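Local structure of putative acyl-[acyl-carrier-protein]--UDP-N-acetylglucosamine O-acyltransferase (Bacteroides fragilis, 4R36) at residues L246-E250 against V263-R267; G83-D88 against N113-A117; L65-R69 against E95-I100. The protein probably transfers an acyl chain from acyl carrier protein to UDP-N-acetylglucosamine, the first step of lipid A synthesis. One frame throughout, in Å; residues are numbered along the deposited sequence.

Interactions 2 and 3 lie side by side in the left-handed parallel beta-helix, their centres about 9 Å apart. Their segments alternate along the chain: 65-69, 83-88, 95-100, then 113-117. Interaction 3 joins neighbouring strands 68-70 and 97-100 of one parallel sheet. Interaction 2 joins the loops that follow neighbouring strands 81-82 and 111-112 of another. The two touch where Ser96 meets Arg114 and Gly115. Interaction 1 comes later in the chain, between helices 242-252 and 257-267 of the C-terminal helical region. Its centre is about 35 Å from that of interaction 2 and 37 Å from that of interaction 3. Interaction 2 borders UDP-N-acetylglucosamine-binding residues, whereas interaction 1 is away from the annotated sites.

Interaction 1: L246-E250 against V263-R267; sequences LTKVE and VDFIR
The two terminal nitrogens of Arg267 each bind one oxygen of Glu250. Arg267 NH2 meets Glu250 OE1 at 2.8 Å in an almost straight bond. Arg267 NH1 meets Glu250 OE2 at 3.0 Å. The carboxylate lies at the guanidinium edge, but the two planes are turned 55° apart. Both carboxylate oxygens are therefore approached from above their own plane. Val263 CG1 sits over one face of the guanidinium, toward the rim, and also touches Glu250 OE2 at 3.5 Å. A bend at chi3 (-82°) swings the Arg267 guanidinium back over this methyl.

Beneath the ion pair the contact is apolar. Leu246 reaches across with CD1, which lies 3.8 Å from Arg267 CB and 3.9 Å from Ile266 CG2. Val249 and Val263 lie alongside one another, pointing opposite ways, with Val249 CG1 at 3.7 Å from Val263 CG2.

A second shell surrounds these groups. Water 1 accepts from Arg267 NH2 and reaches Thr247 OG1 only weakly. Thr247 OG1 is itself hydrogen-bonded to Ser243 O. Helix 222-237 packs against the apolar side, with Ala231 and Ile234 on Val249 and Ile235 on Ile266. Helices 242-252 and 257-267 follow one another and run antiparallel, with an angle of 169° between the short segments. They form a helical hairpin in the C-terminal region.

Glu250 and Arg267 are exposed, while Leu246, Val249, Val263 and Ile266 are buried. The hairpin thus has an apolar seam closed on its solvent side by a two-bond salt bridge, and each charge probably stabilises the ionised form of the other.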
loop_
_atom_site.group_PDB
_atom_site.type_symbol
_atom_site.label_atom_id
_atom_site.label_comp_id
_atom_site.label_asym_id
_atom_site.label_seq_id
_atom_site.Cartn_x
_atom_site.Cartn_y
_atom_site.Cartn_z
ATOM N N LEU A 246 -8.198 26.876 25.196
ATOM C CA LEU A 246 -9.064 25.962 25.895
ATOM C C LEU A 246 -9.801 26.685 27.007
ATOM O O LEU A 246 -10.971 26.437 27.214
ATOM C CB LEU A 246 -8.336 24.743 26.354
ATOM C CG LEU A 246 -7.616 23.873 25.313
ATOM C CD1 LEU A 246 -6.879 22.702 25.978
ATOM C CD2 LEU A 246 -8.568 23.391 24.251
ATOM N N THR A 247 -9.136 27.617 27.663
ATOM C CA THR A 247 -9.820 28.510 28.614
ATOM C C THR A 247 -10.978 29.206 27.977
ATOM O O THR A 247 -12.072 29.206 28.546
ATOM C CB THR A 247 -8.836 29.532 29.207
ATOM O OG1 THR A 247 -7.875 28.816 29.957
ATOM C CG2 THR A 247 -9.544 30.593 30.101
ATOM N N LYS A 248 -10.793 29.813 26.806
ATOM C CA LYS A 248 -11.843 30.518 26.166
ATOM C C LYS A 248 -12.999 29.615 25.690
ATOM O O LYS A 248 -14.217 29.963 25.804
ATOM C CB LYS A 248 -11.306 31.297 24.994
ATOM C CG LYS A 248 -12.315 32.257 24.340
ATOM C CD LYS A 248 -11.643 33.113 23.301
ATOM C CE LYS A 248 -12.498 34.333 23.012
ATOM N NZ LYS A 248 -12.343 34.733 21.608
ATOM N N VAL A 249 -12.653 28.434 25.164
ATOM C CA VAL A 249 -13.677 27.454 24.820
ATOM C C VAL A 249 -14.539 27.127 26.045
ATOM O O VAL A 249 -15.778 27.085 25.944
ATOM C CB VAL A 249 -13.061 26.127 24.282
ATOM C CG1 VAL A 249 -14.160 25.061 24.196
ATOM C CG2 VAL A 249 -12.413 26.328 22.919
ATOM N N GLU A 250 -13.895 26.856 27.164
ATOM C CA GLU A 250 -14.623 26.560 28.392
ATOM C C GLU A 250 -15.513 27.727 28.850
ATOM O O GLU A 250 -16.571 27.503 29.389
ATOM C CB GLU A 250 -13.693 26.147 29.515
ATOM C CG GLU A 250 -13.120 24.762 29.274
ATOM C CD GLU A 250 -12.126 24.245 30.291
ATOM O OE1 GLU A 250 -11.239 24.958 30.766
ATOM O OE2 GLU A 250 -12.182 23.015 30.615
ATOM N N VAL A 263 -11.966 19.527 24.616
ATOM C CA VAL A 263 -11.045 20.154 25.583
ATOM C C VAL A 263 -10.130 19.149 26.284
ATOM O O VAL A 263 -8.926 19.308 26.362
ATOM C CB VAL A 263 -11.827 21.054 26.579
ATOM C CG1 VAL A 263 -10.928 21.489 27.708
ATOM C CG2 VAL A 263 -12.433 22.229 25.831
ATOM N N ASP A 264 -10.702 18.105 26.814
ATOM C CA ASP A 264 -9.940 17.109 27.516
ATOM C C ASP A 264 -8.904 16.446 26.576
ATOM O O ASP A 264 -7.763 16.215 26.991
ATOM C CB ASP A 264 -10.885 16.004 27.993
ATOM C CG ASP A 264 -10.230 15.121 29.059
ATOM O OD1 ASP A 264 -10.119 15.548 30.220
ATOM O OD2 ASP A 264 -9.735 14.043 28.732
ATOM N N PHE A 265 -9.364 16.074 25.370
ATOM C CA PHE A 265 -8.495 15.462 24.417
ATOM C C PHE A 265 -7.237 16.325 24.148
ATOM O O PHE A 265 -6.117 15.857 24.266
ATOM C CB PHE A 265 -9.217 15.215 23.083
ATOM C CG PHE A 265 -8.373 14.445 22.083
ATOM C CD1 PHE A 265 -7.374 15.063 21.369
ATOM C CD2 PHE A 265 -8.628 13.114 21.810
ATOM C CE1 PHE A 265 -6.612 14.373 20.417
ATOM C CE2 PHE A 265 -7.882 12.411 20.866
ATOM C CZ PHE A 265 -6.892 13.039 20.148
ATOM N N ILE A 266 -7.445 17.619 23.882
ATOM C CA ILE A 266 -6.317 18.499 23.574
ATOM C C ILE A 266 -5.467 18.763 24.808
ATOM O O ILE A 266 -4.225 18.712 24.753
ATOM C CB ILE A 266 -6.796 19.791 22.944
ATOM C CG1 ILE A 266 -7.526 19.436 21.612
ATOM C CG2 ILE A 266 -5.672 20.798 22.764
ATOM C CD1 ILE A 266 -8.353 20.550 21.035
ATOM N N ARG A 267 -6.139 19.068 25.904
ATOM C CA ARG A 267 -5.455 19.392 27.130
ATOM C C ARG A 267 -4.539 18.252 27.564
ATOM O O ARG A 267 -3.414 18.486 28.019
ATOM C CB ARG A 267 -6.499 19.676 28.230
ATOM C CG ARG A 267 -5.855 20.168 29.487
ATOM C CD ARG A 267 -6.914 20.710 30.442
ATOM N NE ARG A 267 -7.287 22.080 30.106
ATOM C CZ ARG A 267 -8.478 22.618 30.354
ATOM N NH1 ARG A 267 -9.455 21.892 30.852
ATOM N NH2 ARG A 267 -8.712 23.904 30.040
HETATM O O HOH W 1 -6.380 25.875 29.571
#

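Interaction 2: G83-D88 against N113-A117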
loop_
_atom_site.group_PDB
_atom_site.type_symbol
_atom_site.label_atom_id
_atom_site.label_comp_id
_atom_site.label_asym_id
_atom_site.label_seq_id
_atom_site.Cartn_x
_atom_site.Cartn_y
_atom_site.Cartn_z
ATOM N N GLY A 83 -2.371 -12.077 14.252
ATOM C CA GLY A 83 -1.560 -12.583 15.314
ATOM C C GLY A 83 -0.111 -12.836 15.048
ATOM O O GLY A 83 0.592 -13.333 15.933
ATOM N N ALA A 84 0.400 -12.433 13.887
ATOM C CA ALA A 84 1.826 -12.566 13.672
ATOM C C ALA A 84 2.627 -11.730 14.664
ATOM O O ALA A 84 2.124 -10.700 15.199
ATOM C CB ALA A 84 2.200 -12.201 12.259
ATOM N N ILE A 85 3.848 -12.188 14.938
ATOM C CA ILE A 85 4.712 -11.501 15.856
ATOM C C ILE A 85 4.956 -10.037 15.407
ATOM O O ILE A 85 4.900 -9.742 14.203
ATOM C CB ILE A 85 6.045 -12.191 16.101
ATOM C CG1 ILE A 85 6.861 -12.314 14.803
ATOM C CG2 ILE A 85 5.783 -13.561 16.754
ATOM C CD1 ILE A 85 8.245 -12.803 15.036
ATOM N N PRO A 86 5.204 -9.136 16.364
ATOM C CA PRO A 86 5.480 -7.773 16.042
ATOM C C PRO A 86 6.567 -7.600 14.977
ATOM O O PRO A 86 7.513 -8.359 14.892
ATOM C CB PRO A 86 5.961 -7.177 17.373
ATOM C CG PRO A 86 5.307 -8.002 18.437
ATOM C CD PRO A 86 5.112 -9.363 17.827
ATOM N N GLN A 87 6.447 -6.552 14.194
ATOM C CA GLN A 87 7.484 -6.140 13.328
ATOM C C GLN A 87 8.570 -5.341 14.109
ATOM O O GLN A 87 9.652 -5.168 13.648
ATOM C CB GLN A 87 6.901 -5.363 12.133
ATOM C CG GLN A 87 6.018 -6.215 11.213
ATOM C CD GLN A 87 5.494 -5.437 10.039
ATOM O OE1 GLN A 87 5.135 -4.276 10.151
ATOM N NE2 GLN A 87 5.324 -6.095 8.981
ATOM N N ASP A 88 8.312 -4.986 15.332
ATOM C CA ASP A 88 9.294 -4.346 16.247
ATOM C C ASP A 88 10.506 -5.234 16.568
ATOM O O ASP A 88 10.364 -6.267 17.190
ATOM C CB ASP A 88 8.516 -4.043 17.524
ATOM C CG ASP A 88 9.273 -3.186 18.511
ATOM O OD1 ASP A 88 10.481 -2.903 18.271
ATOM O OD2 ASP A 88 8.640 -2.825 19.504
ATOM N N ASN A 113 -0.847 -7.536 14.002
ATOM C CA ASN A 113 0.200 -8.205 14.718
ATOM C C ASN A 113 -0.155 -8.253 16.216
ATOM O O ASN A 113 -0.755 -7.331 16.761
ATOM C CB ASN A 113 1.568 -7.512 14.564
ATOM C CG ASN A 113 2.091 -7.340 13.127
ATOM O OD1 ASN A 113 3.002 -6.529 12.938
ATOM N ND2 ASN A 113 1.583 -8.060 12.162
ATOM N N ARG A 114 0.297 -9.302 16.910
ATOM C CA ARG A 114 0.214 -9.329 18.334
ATOM C C ARG A 114 1.131 -8.355 19.018
ATOM O O ARG A 114 2.015 -7.700 18.395
ATOM C CB ARG A 114 0.402 -10.767 18.876
ATOM C CG ARG A 114 1.758 -11.444 18.736
ATOM C CD ARG A 114 1.543 -12.876 19.272
ATOM N NE ARG A 114 2.696 -13.778 19.217
ATOM C CZ ARG A 114 3.587 -13.995 20.194
ATOM N NH1 ARG A 114 3.599 -13.300 21.286
ATOM N NH2 ARG A 114 4.546 -14.896 20.023
ATOM N N GLY A 115 0.948 -8.230 20.314
ATOM C CA GLY A 115 1.631 -7.178 21.099
ATOM C C GLY A 115 3.112 -7.446 21.465
ATOM O O GLY A 115 3.668 -8.497 21.148
ATOM N N THR A 116 3.714 -6.475 22.148
ATOM C CA THR A 116 5.061 -6.601 22.714
ATOM C C THR A 116 4.948 -6.380 24.241
ATOM O O THR A 116 3.885 -6.032 24.749
ATOM C CB THR A 116 6.029 -5.549 22.187
ATOM O OG1 THR A 116 5.645 -4.234 22.644
ATOM C CG2 THR A 116 6.145 -5.596 20.704
ATOM N N ALA A 117 6.070 -6.475 24.948
ATOM C CA ALA A 117 6.104 -6.186 26.386
ATOM C C ALA A 117 5.696 -4.761 26.715
ATOM O O ALA A 117 5.374 -4.450 27.837
ATOM C CB ALA A 117 7.503 -6.433 26.925
HETATM O O HOH W 2 2.045 -15.320 16.820
HETATM O O HOH W 3 -0.224 -10.298 11.463
HETATM O O HOH W 4 4.105 -4.690 14.622
HETATM O O HOH W 5 7.851 -2.676 22.077
#
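Arg114 turns the edge of its guanidinium toward Gly83 O and water 2, both close to its plane. Ile85 CG2 approaches the same group obliquely, 3.7 Å from Arg114 NH2. The contact belongs to the left-handed beta-helix: both segments are loops that follow adjacent parallel strands, one coil apart.

With chi1 at 68°, Arg114 CG is flanked by both backbone branches, and the extended chain runs past Gly83 O. Water 2 donates to Gly83 O and accepts from Arg114 NE at 2.9 Å. Arg114 NH1 is held by Ser96 OG and Glu94 O.

One backbone hydrogen bond joins the segments directly, from Arg114 N to Ala84 O at 2.9 Å; Asn113 CA also comes close to the same oxygen. The Asn113 amide is tied on through waters. Its ND2 reaches Ala84 N by water 3, and its OD1 reaches Gln87 N by water 4.

Pro86 wedges its CG against the loop 113-117, 3.2 Å from Gly115 O and 3.4 Å from Thr116 CG2. Arg107 of the second subunit donates to Ile85 O, so the loop also lies at a subunit interface. Thr116 OG1 bonds to Asp139, while Asp88 forms a salt bridge with Lys90 and touches His138; Lys90 and His138 bind UDP-N-acetylglucosamine in another structure of this protein, but the ligand is absent from this chain. Water 5 donates to Asp88 OD2 at 2.7 Å and to Thr116 OG1 at 2.8 Å.

Interaction 3: L65-R69 against E95-I100; sequences LYGSR and ESTAEI
Tyr66 OH donates to Glu95 OE2 at 2.7 Å. The oxygen is met on its syn side, somewhat out of the carboxylate plane, and lies at the edge of the Tyr66 ring. The ring and carboxylate planes are 64° apart. A bend at Glu95 chi2 (-58°) brings the carboxylate round to the phenol.

Beyond this pair, Ser68-Arg69 and Thr97-Ile100 pair as parallel strands of one sheet of the left-handed beta-helix. Ala98 N bonds to Gly67 O at 3.0 Å. Arg69 N bonds to Ala98 O at 2.8 Å. Ile100 N then bonds to Arg69 O. Gly67, with a positive phi, belongs to a type II turn from Leu65 to Ser68 that leads into the first strand. Leu65 O takes both Ser68 N and Ser68 OG, the hydroxyl at 2.7 Å on a lone pair. This double grip fixes the turn.

Arg69 and Glu99 lie on the same face of the sheet, but their charged ends do not pair. Arg69 folds back so that NH1 bonds to Ser68 O at 2.9 Å, while NH2 bonds to Asn49. Thr97 CG2 sits over one face of its guanidinium. Thr97 OG1 donates to Glu99 OE2 at 2.8 Å, and Arg121 forms a salt bridge with the same oxygen. The two charges therefore serve different coils: Arg69 ties back to the preceding one and Glu99 forward to the next, while the backbone bonds join the coils of Arg69 and Glu99 to each other.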
loop_
_atom_site.group_PDB
_atom_site.type_symbol
_atom_site.label_atom_id
_atom_site.label_comp_id
_atom_site.label_asym_id
_atom_site.label_seq_id
_atom_site.Cartn_x
_atom_site.Cartn_y
_atom_site.Cartn_z
ATOM N N LEU A 65 -3.141 -16.777 13.829
ATOM C CA LEU A 65 -1.927 -17.275 14.452
ATOM C C LEU A 65 -1.917 -17.217 15.994
ATOM O O LEU A 65 -2.786 -16.591 16.650
ATOM C CB LEU A 65 -0.727 -16.496 13.887
ATOM C CG LEU A 65 -0.569 -16.403 12.362
ATOM C CD1 LEU A 65 0.702 -15.593 12.063
ATOM C CD2 LEU A 65 -0.482 -17.793 11.758
ATOM N N TYR A 66 -0.947 -17.927 16.545
ATOM C CA TYR A 66 -0.696 -18.014 17.963
ATOM C C TYR A 66 -0.898 -16.658 18.645
ATOM O O TYR A 66 -0.220 -15.655 18.308
ATOM C CB TYR A 66 0.771 -18.459 18.111
ATOM C CG TYR A 66 1.227 -18.658 19.513
ATOM C CD1 TYR A 66 1.734 -17.609 20.255
ATOM C CD2 TYR A 66 1.192 -19.945 20.115
ATOM C CE1 TYR A 66 2.201 -17.805 21.544
ATOM C CE2 TYR A 66 1.646 -20.132 21.425
ATOM C CZ TYR A 66 2.132 -19.083 22.135
ATOM O OH TYR A 66 2.584 -19.251 23.416
ATOM N N GLY A 67 -1.849 -16.628 19.575
ATOM C CA GLY A 67 -2.112 -15.446 20.348
ATOM C C GLY A 67 -3.346 -14.683 19.909
ATOM O O GLY A 67 -3.655 -13.650 20.483
ATOM N N SER A 68 -4.011 -15.123 18.870
ATOM C CA SER A 68 -5.212 -14.423 18.409
ATOM C C SER A 68 -6.402 -14.673 19.292
ATOM O O SER A 68 -6.583 -15.799 19.813
ATOM C CB SER A 68 -5.587 -14.837 17.019
ATOM O OG SER A 68 -4.544 -14.606 16.058
ATOM N N ARG A 69 -7.213 -13.619 19.442
ATOM C CA ARG A 69 -8.436 -13.640 20.183
ATOM C C ARG A 69 -9.475 -12.922 19.369
ATOM O O ARG A 69 -9.342 -11.705 19.080
ATOM C CB ARG A 69 -8.259 -12.930 21.499
ATOM C CG ARG A 69 -7.102 -13.406 22.371
ATOM C CD ARG A 69 -7.404 -14.745 23.034
ATOM N NE ARG A 69 -6.296 -15.185 23.860
ATOM C CZ ARG A 69 -5.330 -16.020 23.505
ATOM N NH1 ARG A 69 -5.252 -16.522 22.289
ATOM N NH2 ARG A 69 -4.401 -16.354 24.400
ATOM N N GLU A 95 5.234 -13.477 25.437
ATOM C CA GLU A 95 3.813 -13.755 25.201
ATOM C C GLU A 95 2.994 -12.460 24.989
ATOM O O GLU A 95 3.221 -11.422 25.676
ATOM C CB GLU A 95 3.194 -14.524 26.397
ATOM C CG GLU A 95 3.632 -15.974 26.497
ATOM C CD GLU A 95 3.297 -16.756 25.252
ATOM O OE1 GLU A 95 2.225 -16.571 24.686
ATOM O OE2 GLU A 95 4.110 -17.551 24.816
ATOM N N SER A 96 2.067 -12.513 24.038
ATOM C CA SER A 96 1.219 -11.373 23.749
ATOM C C SER A 96 0.031 -11.876 22.944
ATOM O O SER A 96 -0.009 -13.029 22.543
ATOM C CB SER A 96 2.053 -10.281 22.984
ATOM O OG SER A 96 2.365 -10.771 21.697
ATOM N N THR A 97 -0.963 -10.998 22.720
ATOM C CA THR A 97 -2.091 -11.308 21.920
ATOM C C THR A 97 -2.348 -10.294 20.786
ATOM O O THR A 97 -1.832 -9.157 20.834
ATOM C CB THR A 97 -3.369 -11.330 22.768
ATOM O OG1 THR A 97 -3.450 -10.125 23.487
ATOM C CG2 THR A 97 -3.312 -12.491 23.763
ATOM N N ALA A 98 -3.202 -10.710 19.877
ATOM C CA ALA A 98 -3.825 -9.851 18.829
ATOM C C ALA A 98 -5.272 -10.148 18.937
ATOM O O ALA A 98 -5.679 -11.335 18.867
ATOM C CB ALA A 98 -3.304 -10.190 17.448
ATOM N N GLU A 99 -6.086 -9.111 19.124
ATOM C CA GLU A 99 -7.466 -9.300 19.471
ATOM C C GLU A 99 -8.390 -8.466 18.645
ATOM O O GLU A 99 -8.122 -7.295 18.406
ATOM C CB GLU A 99 -7.721 -8.905 20.945
ATOM C CG GLU A 99 -6.681 -9.474 21.900
ATOM C CD GLU A 99 -6.944 -9.236 23.400
ATOM O OE1 GLU A 99 -7.992 -8.725 23.814
ATOM O OE2 GLU A 99 -6.037 -9.516 24.195
ATOM N N ILE A 100 -9.491 -9.055 18.232
ATOM C CA ILE A 100 -10.609 -8.283 17.687
ATOM C C ILE A 100 -11.856 -8.653 18.447
ATOM O O ILE A 100 -11.969 -9.773 18.959
ATOM C CB ILE A 100 -10.807 -8.477 16.145
ATOM C CG1 ILE A 100 -11.541 -9.769 15.814
ATOM C CG2 ILE A 100 -9.478 -8.382 15.415
ATOM C CD1 ILE A 100 -11.746 -10.000 14.351
#